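PDB 3UW2: Phosphoglucomutase/phosphomannomutase family protein from Burkholderia thailandensis, which probably catalyses intramolecular phosphate transfer on hexose phosphates, as in the phosphohexose mutase family, and binds a metal ion. Local coordinates for residues 84-88 / 89-93; 141-145 / 146-150. All coordinates share one frame; numbering follows the deposited sequence.

Interaction 1: residues 84-88 / 89-93; sequences DGLRA and AGVDV. With EDO (1,2-ethanediol), chain D.
A Schellman motif closes helix 75-88 where residues 84-88 run into 89-93, the turn leading from the helix into strand 92-98. Val91 N bonds back to Leu86 O at 3.1 Å, and inside that loop Gly90 N reaches Arg87 O at 2.9 Å, coming from above the carbonyl plane (68° out of it). Gly90 leaves the helix with a positive phi (94°), a conformation that glycine adopts readily. One step earlier, Ala89 N still makes the helical bond to Gly85 O, with a weak second one to Leu86 O, which thereby receives N-H groups from both Ala89 and Val91. A CA-H...O contact joins Arg87 CA to Val91 O (3.4 Å).

Val93 supplies the apolar packing. Its CG2, set anti to the carbonyl carbon, rests against both Leu86 CB (3.7 Å) and Arg87 CG (3.6 Å), and Val93 crosses both side chains at about a right angle. Beyond CG, the arginine chain bends at chi3 (63°), and NH1 gives a hydrogen bond to O1 of a 1,2-ethanediol at 2.7 Å, in the plane of the guanidinium at its edge. The same O1 donates to Asp84 OD1 at 3.0 Å, so the diol, probably from the crystallisation liquor, bridges acid and base one helical turn apart.

Asp84 OD2 forms a salt bridge with Arg47, and Arg87 NE bonds to Gly170 O. Leu86 and Val91 pack on strand 64-69 and helix 43-59, while Arg87 and Val93 touch Tyr172 of strand 172-174; the turn thus completes the beta-alpha-beta crossover from strand 64-69 to strand 92-98.

Interaction 2: residues 141-145 / 146-150; sequences MVLRG and AAIYG. With EDO (1,2-ethanediol), chain F.
Ile148 packs against both Met141 and Leu143, its two branches going to different partners. CD1 approaches Met141 CB at 3.9 Å, whereas CG2 meets Leu143 CB at 3.7 Å. With chi1 at 61°, CG1 stands between the backbone N and the carbonyl carbon, which carries CD1 to the methionine; the bend at Met141 chi3 (-68°) brings CE, along with SD, to the edge of contact with that methyl. Val142 CG1 lies 3.8 Å from Ala146 O.

Val142 and Leu143 are part of a tight beta hairpin, and Ile148 follows its short second strand. The type I' turn runs from Leu143 to Ala146 with Arg144 and Gly145 at its corners, both at positive phi. Leu143 and Ala146 form the antiparallel hydrogen-bonded pair: Leu143 N to Ala146 O is 2.8 Å and fairly straight, while Ala146 N reaches Leu143 O at 3.1 Å from above the carbonyl plane.

Farther out, Arg144 N bonds to Ser123 OG and Arg144 NH1 to Gln60 OE1. Ile153 and Leu156 of helix 151-161 pack on Met141 and Ile148, and Phe53 of helix 43-59 on Met141 and Leu143. Gly150 is the N-cap of helix 151-161, and Tyr149 N is held by Gln152 OE1.

How the interactions relate
Both interactions are local turns of the first alpha/beta/alpha domain, met in sequence along the chain, and both lead into or out of the same mixed sheet. The centres of interaction 1 and interaction 2 are about 18 Å apart, and the nearest atoms of interaction 1 and interaction 2 are about 9 Å apart, so they do not touch; helix 43-59 is a shared neighbour, its Phe53 reaching side chains of both. Interaction 1 is away from the metal site. Interaction 2 lies nearer to it: the Val142 side chain is about 13 Å from the bound zinc ion, and that of Ala147 about 10 Å from the side chain of the zinc ligand Asp268.

Interaction 1: residues 84-88 / 89-93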
ATOM      1  N   ASP A  84       8.110 -22.521  11.723  1.00 27.47           N
ATOM      2  CA  ASP A  84       8.565 -23.933  11.696  1.00 29.50           C
ATOM      3  C   ASP A  84       9.194 -24.286  10.320  1.00 29.01           C
ATOM      4  O   ASP A  84      10.211 -24.967  10.254  1.00 26.90           O
ATOM      5  CB  ASP A  84       7.428 -24.933  11.983  1.00 29.71           C
ATOM      6  CG  ASP A  84       6.866 -24.821  13.406  1.00 32.69           C
ATOM      7  OD1 ASP A  84       7.544 -24.391  14.381  1.00 33.77           O
ATOM      8  OD2 ASP A  84       5.712 -25.188  13.551  1.00 32.20           O
ATOM      9  N   GLY A  85       8.544 -23.849   9.251  1.00 25.89           N
ATOM     10  CA  GLY A  85       8.947 -24.145   7.861  1.00 26.89           C
ATOM     11  C   GLY A  85      10.258 -23.453   7.502  1.00 27.08           C
ATOM     12  O   GLY A  85      11.143 -24.057   6.827  1.00 25.61           O
ATOM     13  N   LEU A  86      10.421 -22.206   7.986  1.00 26.22           N
ATOM     14  CA  LEU A  86      11.620 -21.434   7.697  1.00 25.34           C
ATOM     15  C   LEU A  86      12.760 -22.134   8.403  1.00 28.25           C
ATOM     16  O   LEU A  86      13.900 -22.283   7.852  1.00 27.31           O
ATOM     17  CB  LEU A  86      11.492 -20.018   8.243  1.00 24.78           C
ATOM     18  CG  LEU A  86      10.633 -19.077   7.379  1.00 24.93           C
ATOM     19  CD1 LEU A  86      10.092 -17.920   8.275  1.00 24.79           C
ATOM     20  CD2 LEU A  86      11.432 -18.582   6.164  1.00 26.22           C
ATOM     21  N   ARG A  87      12.508 -22.459   9.671  1.00 26.41           N
ATOM     22  CA  ARG A  87      13.598 -23.122  10.478  1.00 27.39           C
ATOM     23  C   ARG A  87      14.013 -24.525   9.915  1.00 28.03           C
ATOM     24  O   ARG A  87      15.210 -24.882   9.964  1.00 31.84           O
ATOM     25  CB  ARG A  87      13.183 -23.228  11.934  1.00 28.55           C
ATOM     26  CG  ARG A  87      12.891 -21.860  12.594  1.00 28.48           C
ATOM     27  CD  ARG A  87      12.226 -22.062  13.967  1.00 27.28           C
ATOM     28  NE  ARG A  87      13.120 -22.771  14.932  1.00 28.79           N
ATOM     29  CZ  ARG A  87      12.707 -23.294  16.092  1.00 29.31           C
ATOM     30  NH1 ARG A  87      11.415 -23.157  16.513  1.00 28.36           N
ATOM     31  NH2 ARG A  87      13.624 -23.860  16.906  1.00 30.87           N
ATOM     32  N   ALA A  88      13.045 -25.324   9.446  1.00 28.44           N
ATOM     33  CA  ALA A  88      13.271 -26.628   8.726  1.00 28.52           C
ATOM     34  C   ALA A  88      14.125 -26.462   7.462  1.00 30.13           C
ATOM     35  O   ALA A  88      14.781 -27.404   7.063  1.00 31.43           O
ATOM     36  CB  ALA A  88      11.922 -27.306   8.348  1.00 28.56           C
ATOM     37  N   ALA A  89      14.046 -25.295   6.794  1.00 30.66           N
ATOM     38  CA  ALA A  89      14.985 -24.926   5.690  1.00 30.82           C
ATOM     39  C   ALA A  89      16.378 -24.496   6.158  1.00 30.57           C
ATOM     40  O   ALA A  89      17.262 -24.264   5.314  1.00 33.16           O
ATOM     41  CB  ALA A  89      14.404 -23.771   4.817  1.00 28.53           C
ATOM     42  N   GLY A  90      16.578 -24.349   7.454  1.00 30.93           N
ATOM     43  CA  GLY A  90      17.904 -23.982   8.002  1.00 31.52           C
ATOM     44  C   GLY A  90      18.058 -22.460   8.210  1.00 36.05           C
ATOM     45  O   GLY A  90      19.168 -21.975   8.376  1.00 34.61           O
ATOM     46  N   VAL A  91      16.941 -21.706   8.235  1.00 31.12           N
ATOM     47  CA  VAL A  91      16.941 -20.247   8.361  1.00 32.79           C
ATOM     48  C   VAL A  91      16.571 -19.837   9.805  1.00 32.93           C
ATOM     49  O   VAL A  91      15.644 -20.359  10.346  1.00 32.40           O
ATOM     50  CB  VAL A  91      15.954 -19.694   7.292  1.00 33.52           C
ATOM     51  CG1 VAL A  91      15.551 -18.276   7.572  1.00 35.47           C
ATOM     52  CG2 VAL A  91      16.635 -19.816   5.914  1.00 34.34           C
ATOM     53  N   ASP A  92      17.349 -18.964  10.452  1.00 32.70           N
ATOM     54  CA  ASP A  92      16.949 -18.438  11.753  1.00 30.96           C
ATOM     55  C   ASP A  92      15.730 -17.512  11.664  1.00 29.30           C
ATOM     56  O   ASP A  92      15.625 -16.743  10.710  1.00 30.32           O
ATOM     57  CB  ASP A  92      18.107 -17.680  12.361  1.00 31.87           C
ATOM     58  CG  ASP A  92      19.325 -18.579  12.586  1.00 34.98           C
ATOM     59  OD1 ASP A  92      19.201 -19.844  12.596  1.00 31.69           O
ATOM     60  OD2 ASP A  92      20.404 -18.003  12.699  1.00 37.43           O
ATOM     61  N   VAL A  93      14.838 -17.546  12.667  1.00 26.61           N
ATOM     62  CA  VAL A  93      13.615 -16.726  12.626  1.00 27.60           C
ATOM     63  C   VAL A  93      13.691 -15.722  13.767  1.00 28.08           C
ATOM     64  O   VAL A  93      14.036 -16.074  14.892  1.00 31.57           O
ATOM     65  CB  VAL A  93      12.330 -17.579  12.779  1.00 27.46           C
ATOM     66  CG1 VAL A  93      11.066 -16.685  12.991  1.00 27.28           C
ATOM     67  CG2 VAL A  93      12.185 -18.454  11.531  1.00 27.35           C
TER
HETATM   68  C1  EDO D 467       8.536 -21.583  16.671  1.00 36.78           C
HETATM   69  O1  EDO D 467       9.178 -22.090  15.440  1.00 34.39           O
HETATM   70  C2  EDO D 467       7.333 -20.641  16.370  1.00 32.58           C
HETATM   71  O2  EDO D 467       6.254 -21.530  16.003  1.00 39.72           O

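Interaction 2: residues 141-145 / 146-150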
ATOM      1  N   MET A 141       5.926 -10.556   1.420  1.00 28.24           N
ATOM      2  CA  MET A 141       7.271 -11.131   1.507  1.00 32.45           C
ATOM      3  C   MET A 141       8.364 -10.186   1.020  1.00 34.10           C
ATOM      4  O   MET A 141       8.272  -9.652  -0.092  1.00 37.72           O
ATOM      5  CB  MET A 141       7.316 -12.388   0.682  1.00 29.45           C
ATOM      6  CG  MET A 141       6.453 -13.518   1.310  1.00 30.20           C
ATOM      7  SD  MET A 141       6.140 -14.855   0.139  1.00 32.10           S
ATOM      8  CE  MET A 141       5.065 -14.059  -1.050  1.00 28.34           C
ATOM      9  N   VAL A 142       9.367  -9.976   1.850  1.00 32.25           N
ATOM     10  CA  VAL A 142      10.534  -9.189   1.415  1.00 28.72           C
ATOM     11  C   VAL A 142      11.743 -10.088   1.433  1.00 27.57           C
ATOM     12  O   VAL A 142      12.138 -10.606   2.487  1.00 28.45           O
ATOM     13  CB  VAL A 142      10.702  -7.910   2.245  1.00 27.78           C
ATOM     14  CG1 VAL A 142      12.038  -7.219   1.852  1.00 28.62           C
ATOM     15  CG2 VAL A 142       9.505  -6.972   1.974  1.00 32.19           C
ATOM     16  N   LEU A 143      12.366 -10.265   0.267  1.00 29.35           N
ATOM     17  CA  LEU A 143      13.528 -11.179   0.182  1.00 29.15           C
ATOM     18  C   LEU A 143      14.827 -10.370  -0.097  1.00 32.15           C
ATOM     19  O   LEU A 143      14.997  -9.805  -1.163  1.00 32.41           O
ATOM     20  CB  LEU A 143      13.301 -12.267  -0.855  1.00 30.75           C
ATOM     21  CG  LEU A 143      14.584 -13.008  -1.346  1.00 39.70           C
ATOM     22  CD1 LEU A 143      15.221 -13.841  -0.243  1.00 37.47           C
ATOM     23  CD2 LEU A 143      14.393 -13.805  -2.643  1.00 42.63           C
ATOM     24  N   ARG A 144      15.691 -10.266   0.901  1.00 29.21           N
ATOM     25  CA  ARG A 144      16.924  -9.449   0.799  1.00 31.36           C
ATOM     26  C   ARG A 144      16.625  -8.002   0.312  1.00 30.92           C
ATOM     27  O   ARG A 144      17.315  -7.474  -0.553  1.00 29.22           O
ATOM     28  CB  ARG A 144      18.084 -10.149  -0.020  1.00 29.36           C
ATOM     29  CG  ARG A 144      18.443 -11.531   0.579  1.00 32.53           C
ATOM     30  CD  ARG A 144      19.600 -12.280  -0.102  1.00 33.93           C
ATOM     31  NE  ARG A 144      20.716 -11.391  -0.248  1.00 36.39           N
ATOM     32  CZ  ARG A 144      21.204 -10.907  -1.401  1.00 36.71           C
ATOM     33  NH1 ARG A 144      20.721 -11.276  -2.584  1.00 35.44           N
ATOM     34  NH2 ARG A 144      22.133  -9.997  -1.318  1.00 34.62           N
ATOM     35  N   GLY A 145      15.653  -7.338   0.947  1.00 30.35           N
ATOM     36  CA  GLY A 145      15.319  -5.968   0.607  1.00 30.10           C
ATOM     37  C   GLY A 145      14.362  -5.805  -0.543  1.00 31.85           C
ATOM     38  O   GLY A 145      13.876  -4.688  -0.757  1.00 33.95           O
ATOM     39  N   ALA A 146      14.122  -6.869  -1.314  1.00 30.34           N
ATOM     40  CA  ALA A 146      13.218  -6.764  -2.483  1.00 33.78           C
ATOM     41  C   ALA A 146      11.808  -7.315  -2.199  1.00 34.88           C
ATOM     42  O   ALA A 146      11.643  -8.447  -1.699  1.00 30.74           O
ATOM     43  CB  ALA A 146      13.819  -7.469  -3.707  1.00 32.21           C
ATOM     44  N   ALA A 147      10.790  -6.553  -2.598  1.00 34.65           N
ATOM     45  CA  ALA A 147       9.429  -6.986  -2.465  1.00 36.27           C
ATOM     46  C   ALA A 147       9.139  -7.836  -3.713  1.00 36.45           C
ATOM     47  O   ALA A 147       8.847  -7.310  -4.796  1.00 37.07           O
ATOM     48  CB  ALA A 147       8.464  -5.789  -2.351  1.00 38.00           C
ATOM     49  N   ILE A 148       9.172  -9.148  -3.524  1.00 34.25           N
ATOM     50  CA  ILE A 148       9.176 -10.102  -4.621  1.00 32.98           C
ATOM     51  C   ILE A 148       7.816 -10.183  -5.242  1.00 31.82           C
ATOM     52  O   ILE A 148       6.829 -10.023  -4.563  1.00 32.79           O
ATOM     53  CB  ILE A 148       9.585 -11.517  -4.132  1.00 32.57           C
ATOM     54  CG1 ILE A 148       8.602 -12.073  -3.062  1.00 31.40           C
ATOM     55  CG2 ILE A 148      11.006 -11.474  -3.587  1.00 32.53           C
ATOM     56  CD1 ILE A 148       8.872 -13.556  -2.740  1.00 32.53           C
ATOM     57  N   TYR A 149       7.776 -10.388  -6.545  1.00 34.75           N
ATOM     58  CA  TYR A 149       6.485 -10.478  -7.247  1.00 34.24           C
ATOM     59  C   TYR A 149       6.576 -11.401  -8.451  1.00 34.26           C
ATOM     60  O   TYR A 149       7.652 -11.920  -8.754  1.00 34.19           O
ATOM     61  CB  TYR A 149       5.989  -9.071  -7.628  1.00 33.65           C
ATOM     62  CG  TYR A 149       6.908  -8.334  -8.543  1.00 36.20           C
ATOM     63  CD1 TYR A 149       7.982  -7.560  -8.030  1.00 38.49           C
ATOM     64  CD2 TYR A 149       6.723  -8.399  -9.916  1.00 37.47           C
ATOM     65  CE1 TYR A 149       8.837  -6.875  -8.892  1.00 41.22           C
ATOM     66  CE2 TYR A 149       7.561  -7.722 -10.788  1.00 41.07           C
ATOM     67  CZ  TYR A 149       8.607  -6.946 -10.266  1.00 43.76           C
ATOM     68  OH  TYR A 149       9.434  -6.258 -11.157  1.00 48.56           O
ATOM     69  N   GLY A 150       5.433 -11.600  -9.135  1.00 36.59           N
ATOM     70  CA  GLY A 150       5.371 -12.365 -10.370  1.00 34.59           C
ATOM     71  C   GLY A 150       6.063 -13.707 -10.274  1.00 37.01           C
ATOM     72  O   GLY A 150       5.680 -14.553  -9.444  1.00 35.20           O
TER
HETATM   73  C1  EDO F 469       9.860 -11.008 -12.066  1.00 58.79           C
HETATM   74  O1  EDO F 469      10.346 -11.475 -10.790  1.00 59.52           O
HETATM   75  C2  EDO F 469       8.360 -11.198 -12.053  1.00 54.20           C
HETATM   76  O2  EDO F 469       7.887 -12.115 -13.061  1.00 57.10           O